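Side-chain contacts in putative solute-binding component of ABC transporter (Clostridium phytofermentans, PDB 4YS6), which probably serves as the sugar-binding component of an ABC transporter and is seen here with beta-D-glucose held in its cleft: residues Ser245-Ala250 and Ile275-Asn280; Asp47-Asn52 and Gly352-Asp357; Gly149-Glu154 and Gln286-Phe291. All coordinates share one frame; numbering follows the deposited sequence.

How the contacts relate
Contact 1 is buried, and all its touching residues lie inside the protein. Contacts 2 and 3 are only partly buried. Contacts 1 and 2 both reach the bound glucose, contact 1 through Asn246 and contact 2 through Leu48, Arg50 and Trp51. Contact 3 lies farther off, with the Met288 side chain about 12 Å from the sugar. Helix 275-282 of contact 1 is followed in the chain by strand 289-291 of contact 3. Their chemistry differs. Contact 1 is a stacked amide and carboxylate with one hydrogen bond, contact 2 a single amide-to-phenol bond, and contact 3 apolar packing on a ring. Contact 1 links the others: Gln49 OE1 meets Ile275 N, and Gln286 OE1 meets Asn277 ND2.

Contact 1: residues Ser245-Ala250 and Ile275-Asn280; sequences SNDSTA and IANVKN. With BGC (beta-D-glucopyranose), chain D.
Asn277, on helix 275-282, lays its side-chain amide flat against the carboxylate of Asp247, at the start of helix 247-260. The two planes are only 7° apart. The side chains run past each other in opposite directions, with Asn277 CG 3.5 Å from Asp247 CG. Asn277 ND2 also donates to the backbone O of Asp247 at 2.9 Å. That donor is tilted from the carbonyl plane. On the Asn277 side, the acceptor likewise lies somewhat out of the amide plane. Asn277 CG stands beside its own backbone N (chi1 -58°), which carries the amide toward the first turn of the other helix.

This stack is the tight part of the contact. Ala250 adds a looser touch, its CB 3.9 Å from Asn277 ND2. The rest of helix 275-282 is more open: Ala276, Lys279 and Asn280 are partly exposed, and the lysine pairs with the chain terminus at Lys360.

On the other side of the turn lies the sugar. Asn246 is the N-cap of helix 247-260, and its OD1 accepts from Thr249 N at 2.9 Å. The same amide gives ND2 to glucose O4 at 2.9 Å, in a nearly straight bond of 166°. ND2 also donates to Ser248 OG at 2.9 Å, with that oxygen in the amide plane. One side chain therefore caps the helix and binds the ligand, and these bonds fix its rotation.

The Asp247 carboxylate has further donors in Asp274 N, Ser289 OG and Gln286 NE2. Asn277 ND2 has a second acceptor in Gln286 OE1. The chemistry implies a buried polar network in which the carboxylate is probably ionised, its charge met by N-H and O-H donors immediately behind the sugar-binding asparagine.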
loop_
_atom_site.group_PDB
_atom_site.type_symbol
_atom_site.label_atom_id
_atom_site.label_comp_id
_atom_site.label_asym_id
_atom_site.label_seq_id
_atom_site.Cartn_x
_atom_site.Cartn_y
_atom_site.Cartn_z
ATOM N N SER A 245 -6.005 -1.453 6.230
ATOM C CA SER A 245 -5.339 -1.922 5.026
ATOM C C SER A 245 -3.842 -1.659 5.024
ATOM O O SER A 245 -3.121 -2.320 4.268
ATOM C CB SER A 245 -5.971 -1.295 3.767
ATOM O OG SER A 245 -7.324 -1.705 3.580
ATOM N N ASN A 246 -3.339 -0.726 5.833
ATOM C CA ASN A 246 -1.899 -0.526 5.882
ATOM C C ASN A 246 -1.438 0.040 7.203
ATOM O O ASN A 246 -2.223 0.297 8.104
ATOM C CB ASN A 246 -1.430 0.385 4.735
ATOM C CG ASN A 246 -1.590 1.861 5.055
ATOM O OD1 ASN A 246 -2.494 2.263 5.805
ATOM N ND2 ASN A 246 -0.681 2.686 4.526
ATOM N N ASP A 247 -0.145 0.250 7.311
ATOM C CA ASP A 247 0.422 0.739 8.556
ATOM C C ASP A 247 0.116 2.218 8.835
ATOM O O ASP A 247 -0.098 2.578 9.987
ATOM C CB ASP A 247 1.914 0.505 8.551
ATOM C CG ASP A 247 2.317 -0.942 8.956
ATOM O OD1 ASP A 247 1.446 -1.821 9.175
ATOM O OD2 ASP A 247 3.548 -1.173 9.060
ATOM N N SER A 248 0.057 3.095 7.834
ATOM C CA SER A 248 -0.194 4.499 8.163
ATOM C C SER A 248 -1.609 4.654 8.733
ATOM O O SER A 248 -1.808 5.432 9.689
ATOM C CB SER A 248 0.046 5.433 6.957
ATOM O OG SER A 248 -0.865 5.211 5.891
ATOM N N THR A 249 -2.582 3.883 8.239
ATOM C CA THR A 249 -3.911 3.961 8.829
ATOM C C THR A 249 -3.942 3.246 10.179
ATOM O O THR A 249 -4.533 3.760 11.135
ATOM C CB THR A 249 -5.003 3.409 7.895
ATOM O OG1 THR A 249 -4.764 2.041 7.582
ATOM C CG2 THR A 249 -5.060 4.227 6.605
ATOM N N ALA A 250 -3.271 2.107 10.286
ATOM C CA ALA A 250 -3.206 1.422 11.574
ATOM C C ALA A 250 -2.597 2.286 12.668
ATOM O O ALA A 250 -3.011 2.216 13.835
ATOM C CB ALA A 250 -2.428 0.122 11.436
ATOM N N ILE A 275 8.445 1.554 10.579
ATOM C CA ILE A 275 9.168 1.483 11.840
ATOM C C ILE A 275 8.267 1.767 13.035
ATOM O O ILE A 275 8.328 1.056 14.020
ATOM C CB ILE A 275 10.368 2.461 11.833
ATOM C CG1 ILE A 275 11.425 1.925 10.885
ATOM C CG2 ILE A 275 10.988 2.620 13.221
ATOM C CD1 ILE A 275 12.540 2.915 10.581
ATOM N N ALA A 276 7.445 2.805 12.960
ATOM C CA ALA A 276 6.542 3.147 14.054
ATOM C C ALA A 276 5.652 1.961 14.416
ATOM O O ALA A 276 5.428 1.675 15.602
ATOM C CB ALA A 276 5.683 4.343 13.670
ATOM N N ASN A 277 5.136 1.294 13.385
ATOM C CA ASN A 277 4.235 0.164 13.592
ATOM C C ASN A 277 4.947 -1.063 14.111
ATOM O O ASN A 277 4.366 -1.805 14.908
ATOM C CB ASN A 277 3.505 -0.161 12.306
ATOM C CG ASN A 277 2.735 1.013 11.802
ATOM O OD1 ASN A 277 3.325 2.013 11.406
ATOM N ND2 ASN A 277 1.417 0.909 11.804
ATOM N N VAL A 278 6.184 -1.296 13.674
ATOM C CA VAL A 278 6.945 -2.416 14.233
ATOM C C VAL A 278 7.167 -2.203 15.723
ATOM O O VAL A 278 6.991 -3.121 16.533
ATOM C CB VAL A 278 8.288 -2.602 13.520
ATOM C CG1 VAL A 278 9.101 -3.747 14.175
ATOM C CG2 VAL A 278 8.050 -2.902 12.060
ATOM N N LYS A 279 7.540 -0.995 16.110
ATOM C CA LYS A 279 7.690 -0.702 17.531
ATOM C C LYS A 279 6.384 -0.910 18.287
ATOM O O LYS A 279 6.397 -1.447 19.390
ATOM C CB LYS A 279 8.186 0.721 17.720
ATOM C CG LYS A 279 9.624 0.899 17.279
ATOM C CD LYS A 279 10.051 2.357 17.356
ATOM C CE LYS A 279 11.521 2.525 17.021
ATOM N NZ LYS A 279 12.004 3.904 17.357
ATOM N N ASN A 280 5.258 -0.516 17.695
ATOM C CA ASN A 280 3.956 -0.797 18.317
ATOM C C ASN A 280 3.676 -2.290 18.419
ATOM O O ASN A 280 3.157 -2.736 19.447
ATOM C CB ASN A 280 2.828 -0.143 17.564
ATOM C CG ASN A 280 2.735 1.338 17.841
ATOM O OD1 ASN A 280 3.368 1.864 18.762
ATOM N ND2 ASN A 280 1.939 2.021 17.044
HETATM C C2 BGC D . 0.923 0.842 -1.159
HETATM C C3 BGC D . 1.027 0.573 0.307
HETATM C C4 BGC D . 1.162 1.804 1.101
HETATM C C5 BGC D . 0.102 2.813 0.781
HETATM C C6 BGC D . 0.329 4.168 1.416
HETATM C C1 BGC D . -0.289 1.756 -1.426
HETATM O O1 BGC D . -0.426 2.051 -2.674
HETATM O O2 BGC D . 0.749 -0.379 -1.867
HETATM O O3 BGC D . 2.199 -0.309 0.489
HETATM O O4 BGC D . 1.029 1.536 2.520
HETATM O O5 BGC D . 0.091 2.999 -0.666
HETATM O O6 BGC D . 1.668 4.611 1.256
#

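Contact 2: residues Asp47-Asn52 and Gly352-Asp357; sequences DLQRWN and GYYTED. With NA (sodium ion), chain I; BGC (beta-D-glucopyranose), chain D.
Gln49 and Tyr354, some 300 residues apart in the chain, meet through a single side-chain bond. Gln49 NE2 donates to Tyr354 OH at 3.0 Å, with an angle of 162° at the hydrogen. The hydroxyl lies in the amide plane, and the amide comes to the edge of the tyrosine ring. Amide and ring planes are turned 64° apart.

The glutamine can be followed outward. CB points toward the 352-357 segment. CG is anti to the backbone N (chi1 -166°), and the chain runs on extended to bring the amide up to the phenol. CD passes 3.9 Å from Tyr354 OH. At the tip, OE1 accepts from Ile275 N while NE2 serves the tyrosine and also Gln53 OE1. Tyr354 OH bonds in addition to Cys273 O. Both polar ends are thus held from more than one direction. Tyr353 lies against the ring, its CD2 over the centre of one face of Tyr354.

The 47-52 segment leads from the loop after strand 38-43 into helix 50-64 of a periplasmic binding protein fold. In such two-lobed proteins the ligand cleft lies between the lobes, lined by loops at the C-terminal ends of the strands. Here the residues beside Gln49 bind the sugar. Arg50 NH1 reaches glucose O3 at 2.9 Å, with the oxygen at the guanidinium edge, and also pairs with Asp124. Trp51 NE1 donates to glucose O6 at 3.0 Å. Trp51 CH2 sits 3.8 Å above the Arg50 guanidinium plane, over its centre, so the two sugar-binding groups pack together. Leu48 CD1 packs against the same O6.

On the partly exposed side, Asn52 O binds a sodium ion at a long 2.9 Å, joined by Ser56 and three waters. Asn52 ND2 turns back to Gln49 O at 3.0 Å.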
loop_
_atom_site.group_PDB
_atom_site.type_symbol
_atom_site.label_atom_id
_atom_site.label_comp_id
_atom_site.label_asym_id
_atom_site.label_seq_id
_atom_site.Cartn_x
_atom_site.Cartn_y
_atom_site.Cartn_z
ATOM N N ASP A 47 6.199 11.487 3.180
ATOM C CA ASP A 47 5.491 11.525 4.474
ATOM C C ASP A 47 4.828 10.182 4.770
ATOM O O ASP A 47 4.342 9.951 5.870
ATOM C CB ASP A 47 4.445 12.637 4.495
ATOM C CG ASP A 47 5.068 14.035 4.447
ATOM O OD1 ASP A 47 6.101 14.262 5.120
ATOM O OD2 ASP A 47 4.526 14.903 3.729
ATOM N N LEU A 48 4.805 9.301 3.774
ATOM C CA LEU A 48 4.387 7.921 3.942
ATOM C C LEU A 48 5.669 7.110 3.787
ATOM O O LEU A 48 6.382 7.251 2.797
ATOM C CB LEU A 48 3.334 7.544 2.912
ATOM C CG LEU A 48 1.989 8.259 3.067
ATOM C CD1 LEU A 48 1.132 8.112 1.851
ATOM C CD2 LEU A 48 1.253 7.739 4.276
ATOM N N GLN A 49 6.013 6.306 4.785
ATOM C CA GLN A 49 7.402 5.922 4.937
ATOM C C GLN A 49 7.997 5.180 3.753
ATOM O O GLN A 49 9.112 5.487 3.333
ATOM C CB GLN A 49 7.593 5.047 6.167
ATOM C CG GLN A 49 9.055 4.892 6.562
ATOM C CD GLN A 49 9.275 3.634 7.388
ATOM O OE1 GLN A 49 8.837 3.537 8.527
ATOM N NE2 GLN A 49 9.948 2.673 6.805
ATOM N N ARG A 50 7.284 4.187 3.238
ATOM C CA ARG A 50 7.906 3.246 2.320
ATOM C C ARG A 50 8.531 3.922 1.096
ATOM O O ARG A 50 9.568 3.462 0.597
ATOM C CB ARG A 50 6.908 2.158 1.852
ATOM C CG ARG A 50 5.749 2.636 1.044
ATOM C CD ARG A 50 5.081 1.482 0.313
ATOM N NE ARG A 50 5.891 0.998 -0.804
ATOM C CZ ARG A 50 5.461 0.101 -1.693
ATOM N NH1 ARG A 50 4.274 -0.464 -1.559
ATOM N NH2 ARG A 50 6.228 -0.266 -2.716
ATOM N N TRP A 51 7.949 5.017 0.633
ATOM C CA TRP A 51 8.373 5.628 -0.641
ATOM C C TRP A 51 9.759 6.209 -0.530
ATOM O O TRP A 51 10.441 6.362 -1.539
ATOM C CB TRP A 51 7.371 6.690 -1.110
ATOM C CG TRP A 51 5.993 6.134 -1.116
ATOM C CD1 TRP A 51 5.003 6.424 -0.227
ATOM C CD2 TRP A 51 5.453 5.128 -1.996
ATOM N NE1 TRP A 51 3.889 5.678 -0.488
ATOM C CE2 TRP A 51 4.144 4.858 -1.554
ATOM C CE3 TRP A 51 5.954 4.427 -3.100
ATOM C CZ2 TRP A 51 3.317 3.937 -2.198
ATOM C CZ3 TRP A 51 5.131 3.496 -3.717
ATOM C CH2 TRP A 51 3.833 3.265 -3.270
ATOM N N ASN A 52 10.200 6.495 0.699
ATOM C CA ASN A 52 11.599 6.867 0.926
ATOM C C ASN A 52 12.531 5.727 0.533
ATOM O O ASN A 52 13.561 5.933 -0.124
ATOM C CB ASN A 52 11.817 7.253 2.377
ATOM C CG ASN A 52 11.076 8.528 2.750
ATOM O OD1 ASN A 52 11.536 9.630 2.473
ATOM N ND2 ASN A 52 9.932 8.384 3.363
ATOM N N GLY A 352 18.554 -7.425 6.387
ATOM C CA GLY A 352 19.257 -6.191 6.135
ATOM C C GLY A 352 18.324 -5.055 5.793
ATOM O O GLY A 352 18.771 -3.983 5.410
ATOM N N TYR A 353 17.022 -5.263 5.918
ATOM C CA TYR A 353 16.092 -4.194 5.542
ATOM C C TYR A 353 16.202 -2.990 6.481
ATOM O O TYR A 353 16.290 -1.841 6.035
ATOM C CB TYR A 353 14.651 -4.718 5.532
ATOM C CG TYR A 353 13.722 -3.821 4.747
ATOM C CD1 TYR A 353 13.647 -3.921 3.371
ATOM C CD2 TYR A 353 12.950 -2.854 5.373
ATOM C CE1 TYR A 353 12.822 -3.105 2.629
ATOM C CE2 TYR A 353 12.101 -2.012 4.621
ATOM C CZ TYR A 353 12.051 -2.151 3.247
ATOM O OH TYR A 353 11.223 -1.355 2.451
ATOM N N TYR A 354 16.192 -3.261 7.779
ATOM C CA TYR A 354 16.400 -2.258 8.813
ATOM C C TYR A 354 17.659 -2.599 9.604
ATOM O O TYR A 354 18.107 -3.742 9.592
ATOM C CB TYR A 354 15.220 -2.211 9.767
ATOM C CG TYR A 354 13.925 -1.672 9.190
ATOM C CD1 TYR A 354 13.913 -0.541 8.394
ATOM C CD2 TYR A 354 12.709 -2.281 9.479
ATOM C CE1 TYR A 354 12.718 -0.022 7.899
ATOM C CE2 TYR A 354 11.500 -1.769 8.994
ATOM C CZ TYR A 354 11.517 -0.640 8.199
ATOM O OH TYR A 354 10.348 -0.124 7.694
ATOM N N THR A 355 18.218 -1.611 10.300
ATOM C CA THR A 355 19.283 -1.864 11.259
ATOM C C THR A 355 18.643 -2.024 12.615
ATOM O O THR A 355 17.535 -1.534 12.835
ATOM C CB THR A 355 20.293 -0.726 11.299
ATOM O OG1 THR A 355 19.685 0.420 11.906
ATOM C CG2 THR A 355 20.743 -0.369 9.899
ATOM N N GLU A 356 19.332 -2.688 13.535
ATOM C CA GLU A 356 18.759 -2.959 14.849
ATOM C C GLU A 356 18.496 -1.641 15.588
ATOM O O GLU A 356 17.570 -1.554 16.391
ATOM C CB GLU A 356 19.685 -3.868 15.680
ATOM C CG GLU A 356 18.944 -4.923 16.516
ATOM C CD GLU A 356 19.860 -5.692 17.467
ATOM O OE1 GLU A 356 20.415 -5.063 18.397
ATOM O OE2 GLU A 356 20.024 -6.923 17.288
ATOM N N ASP A 357 19.294 -0.614 15.300
ATOM C CA ASP A 357 19.133 0.673 15.976
ATOM C C ASP A 357 17.809 1.310 15.578
ATOM O O ASP A 357 17.181 1.989 16.387
ATOM C CB ASP A 357 20.287 1.623 15.649
HETATM NA NA NA I . 15.410 7.973 0.821
HETATM C C2 BGC D . 0.923 0.842 -1.159
HETATM C C3 BGC D . 1.027 0.573 0.307
HETATM C C4 BGC D . 1.162 1.804 1.101
HETATM C C5 BGC D . 0.102 2.813 0.781
HETATM C C6 BGC D . 0.329 4.168 1.416
HETATM C C1 BGC D . -0.289 1.756 -1.426
HETATM O O1 BGC D . -0.426 2.051 -2.674
HETATM O O2 BGC D . 0.749 -0.379 -1.867
HETATM O O3 BGC D . 2.199 -0.309 0.489
HETATM O O4 BGC D . 1.029 1.536 2.520
HETATM O O5 BGC D . 0.091 2.999 -0.666
HETATM O O6 BGC D . 1.668 4.611 1.256
HETATM O O HOH W 1 14.149 9.991 1.107
HETATM O O HOH W 2 15.773 7.449 3.124
HETATM O O HOH W 3 15.022 8.923 -1.412
#

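Contact 3: residues Gly149-Glu154 and Gln286-Phe291; sequences GEYIKE and QSMSIF. With NA (sodium ion), chain F.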
loop_
_atom_site.group_PDB
_atom_site.type_symbol
_atom_site.label_atom_id
_atom_site.label_comp_id
_atom_site.label_asym_id
_atom_site.label_seq_id
_atom_site.Cartn_x
_atom_site.Cartn_y
_atom_site.Cartn_z
ATOM N N GLY A 149 -7.631 -10.362 5.950
ATOM C CA GLY A 149 -8.923 -10.963 6.238
ATOM C C GLY A 149 -8.820 -12.305 6.927
ATOM O O GLY A 149 -9.543 -12.566 7.897
ATOM N N GLU A 150 -7.926 -13.166 6.437
ATOM C CA GLU A 150 -7.776 -14.495 7.015
ATOM C C GLU A 150 -7.229 -14.407 8.425
ATOM O O GLU A 150 -7.529 -15.265 9.267
ATOM C CB GLU A 150 -6.861 -15.353 6.147
ATOM C CG GLU A 150 -7.537 -15.798 4.861
ATOM C CD GLU A 150 -6.666 -16.665 3.980
ATOM O OE1 GLU A 150 -7.238 -17.421 3.162
ATOM O OE2 GLU A 150 -5.423 -16.591 4.092
ATOM N N TYR A 151 -6.410 -13.397 8.690
ATOM C CA TYR A 151 -5.866 -13.214 10.047
ATOM C C TYR A 151 -6.994 -12.939 11.033
ATOM O O TYR A 151 -7.075 -13.555 12.086
ATOM C CB TYR A 151 -4.832 -12.079 10.095
ATOM C CG TYR A 151 -4.197 -11.973 11.455
ATOM C CD1 TYR A 151 -3.151 -12.807 11.820
ATOM C CD2 TYR A 151 -4.671 -11.071 12.392
ATOM C CE1 TYR A 151 -2.571 -12.723 13.071
ATOM C CE2 TYR A 151 -4.106 -10.991 13.647
ATOM C CZ TYR A 151 -3.051 -11.811 13.975
ATOM O OH TYR A 151 -2.507 -11.739 15.240
ATOM N N ILE A 152 -7.877 -12.011 10.680
ATOM C CA ILE A 152 -9.019 -11.688 11.520
ATOM C C ILE A 152 -9.955 -12.887 11.644
ATOM O O ILE A 152 -10.403 -13.212 12.736
ATOM C CB ILE A 152 -9.769 -10.470 10.955
ATOM C CG1 ILE A 152 -8.892 -9.222 11.136
ATOM C CG2 ILE A 152 -11.114 -10.291 11.639
ATOM C CD1 ILE A 152 -9.415 -7.964 10.525
ATOM N N LYS A 153 -10.233 -13.549 10.526
ATOM C CA LYS A 153 -11.087 -14.740 10.540
ATOM C C LYS A 153 -10.539 -15.835 11.486
ATOM O O LYS A 153 -11.295 -16.457 12.238
ATOM C CB LYS A 153 -11.234 -15.296 9.128
ATOM C CG LYS A 153 -11.964 -16.628 9.076
ATOM C CD LYS A 153 -12.282 -17.014 7.630
ATOM C CE LYS A 153 -12.831 -18.423 7.542
ATOM N NZ LYS A 153 -13.305 -18.762 6.159
ATOM N N GLU A 154 -9.227 -16.062 11.440
ATOM C CA GLU A 154 -8.586 -17.050 12.305
ATOM C C GLU A 154 -8.631 -16.620 13.757
ATOM O O GLU A 154 -8.978 -17.410 14.601
ATOM C CB GLU A 154 -7.130 -17.283 11.897
ATOM C CG GLU A 154 -6.952 -18.326 10.816
ATOM C CD GLU A 154 -7.156 -19.738 11.338
ATOM O OE1 GLU A 154 -7.234 -19.917 12.571
ATOM O OE2 GLU A 154 -7.240 -20.670 10.515
ATOM N N GLN A 286 -0.164 -3.568 17.898
ATOM C CA GLN A 286 -0.581 -3.951 16.557
ATOM C C GLN A 286 -0.323 -5.450 16.429
ATOM O O GLN A 286 0.691 -5.965 16.904
ATOM C CB GLN A 286 0.165 -3.159 15.500
ATOM C CG GLN A 286 -0.163 -3.588 14.102
ATOM C CD GLN A 286 0.267 -2.595 13.051
ATOM O OE1 GLN A 286 0.377 -1.395 13.297
ATOM N NE2 GLN A 286 0.475 -3.095 11.851
ATOM N N SER A 287 -1.257 -6.160 15.821
ATOM C CA SER A 287 -1.202 -7.633 15.785
ATOM C C SER A 287 -0.232 -8.203 14.767
ATOM O O SER A 287 0.464 -9.193 15.024
ATOM C CB SER A 287 -2.598 -8.190 15.466
ATOM O OG SER A 287 -3.542 -7.723 16.406
HETATM N N MSE A 288 -0.245 -7.607 13.590
HETATM C CA MSE A 288 0.532 -8.107 12.473
HETATM C C MSE A 288 0.714 -6.992 11.458
HETATM O O MSE A 288 0.040 -5.940 11.515
HETATM C CB MSE A 288 -0.175 -9.301 11.826
HETATM C CG MSE A 288 -1.544 -8.968 11.265
HETATM SE SE MSE A 288 -1.602 -8.174 9.463
HETATM C CE MSE A 288 -1.904 -9.780 8.389
ATOM N N SER A 289 1.632 -7.225 10.530
ATOM C CA SER A 289 1.774 -6.384 9.386
ATOM C C SER A 289 2.176 -7.291 8.225
ATOM O O SER A 289 2.198 -8.517 8.347
ATOM C CB SER A 289 2.781 -5.251 9.641
ATOM O OG SER A 289 2.790 -4.288 8.579
ATOM N N ILE A 290 2.362 -6.701 7.072
ATOM C CA ILE A 290 2.736 -7.446 5.875
ATOM C C ILE A 290 4.023 -6.813 5.412
ATOM O O ILE A 290 4.097 -5.592 5.258
ATOM C CB ILE A 290 1.646 -7.372 4.769
ATOM C CG1 ILE A 290 0.313 -7.994 5.210
ATOM C CG2 ILE A 290 2.152 -8.006 3.457
ATOM C CD1 ILE A 290 0.343 -9.438 5.489
ATOM N N PHE A 291 5.044 -7.629 5.201
ATOM C CA PHE A 291 6.331 -7.140 4.747
ATOM C C PHE A 291 6.402 -7.236 3.229
ATOM O O PHE A 291 6.248 -8.304 2.652
ATOM C CB PHE A 291 7.484 -7.923 5.358
ATOM C CG PHE A 291 8.840 -7.523 4.841
ATOM C CD1 PHE A 291 9.270 -6.203 4.912
ATOM C CD2 PHE A 291 9.699 -8.468 4.319
ATOM C CE1 PHE A 291 10.531 -5.846 4.448
ATOM C CE2 PHE A 291 10.952 -8.119 3.873
ATOM C CZ PHE A 291 11.363 -6.792 3.936
HETATM NA NA NA F . -8.866 -19.654 15.291
HETATM O O HOH W 4 -8.921 -21.844 16.224
#
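A Met-aromatic contact joins helix 141-155 to the turn that leads into strand 289-291. The residues are Tyr151 and Met288, the latter built as selenomethionine. Met288 CG sits over the centre of one face of the Tyr151 ring, 3.9 Å from the centroid and 8° off the ring normal. This is a CH-pi contact. The selenium, SE, is more distant, 5.3 Å from the same centroid, still above the face. Met288 CG lies between its backbone N and carbonyl carbon (chi1 61°), and the chain then bends, returning CE to within 4.1 Å of Tyr151 CB. Near the phenol end, Ser287 CB approaches Tyr151 OH at 3.6 Å. The hydroxyl of Ser287 is engaged elsewhere, with Val268 N.

Within the turn, Gln286 NE2 donates to Met288 O at 2.9 Å, nearly straight at 174°, and also bonds to Asp247 OD1. Ile267 of strand 267-268 also packs on Tyr151 and Ser287. At the exposed end of the helix segment, Glu154 O binds a sodium ion at 2.4 Å, with Asn157 and a water. The whole is packing of a helix against the turn before a strand in an alpha/beta fold, with a methionine on an aromatic face.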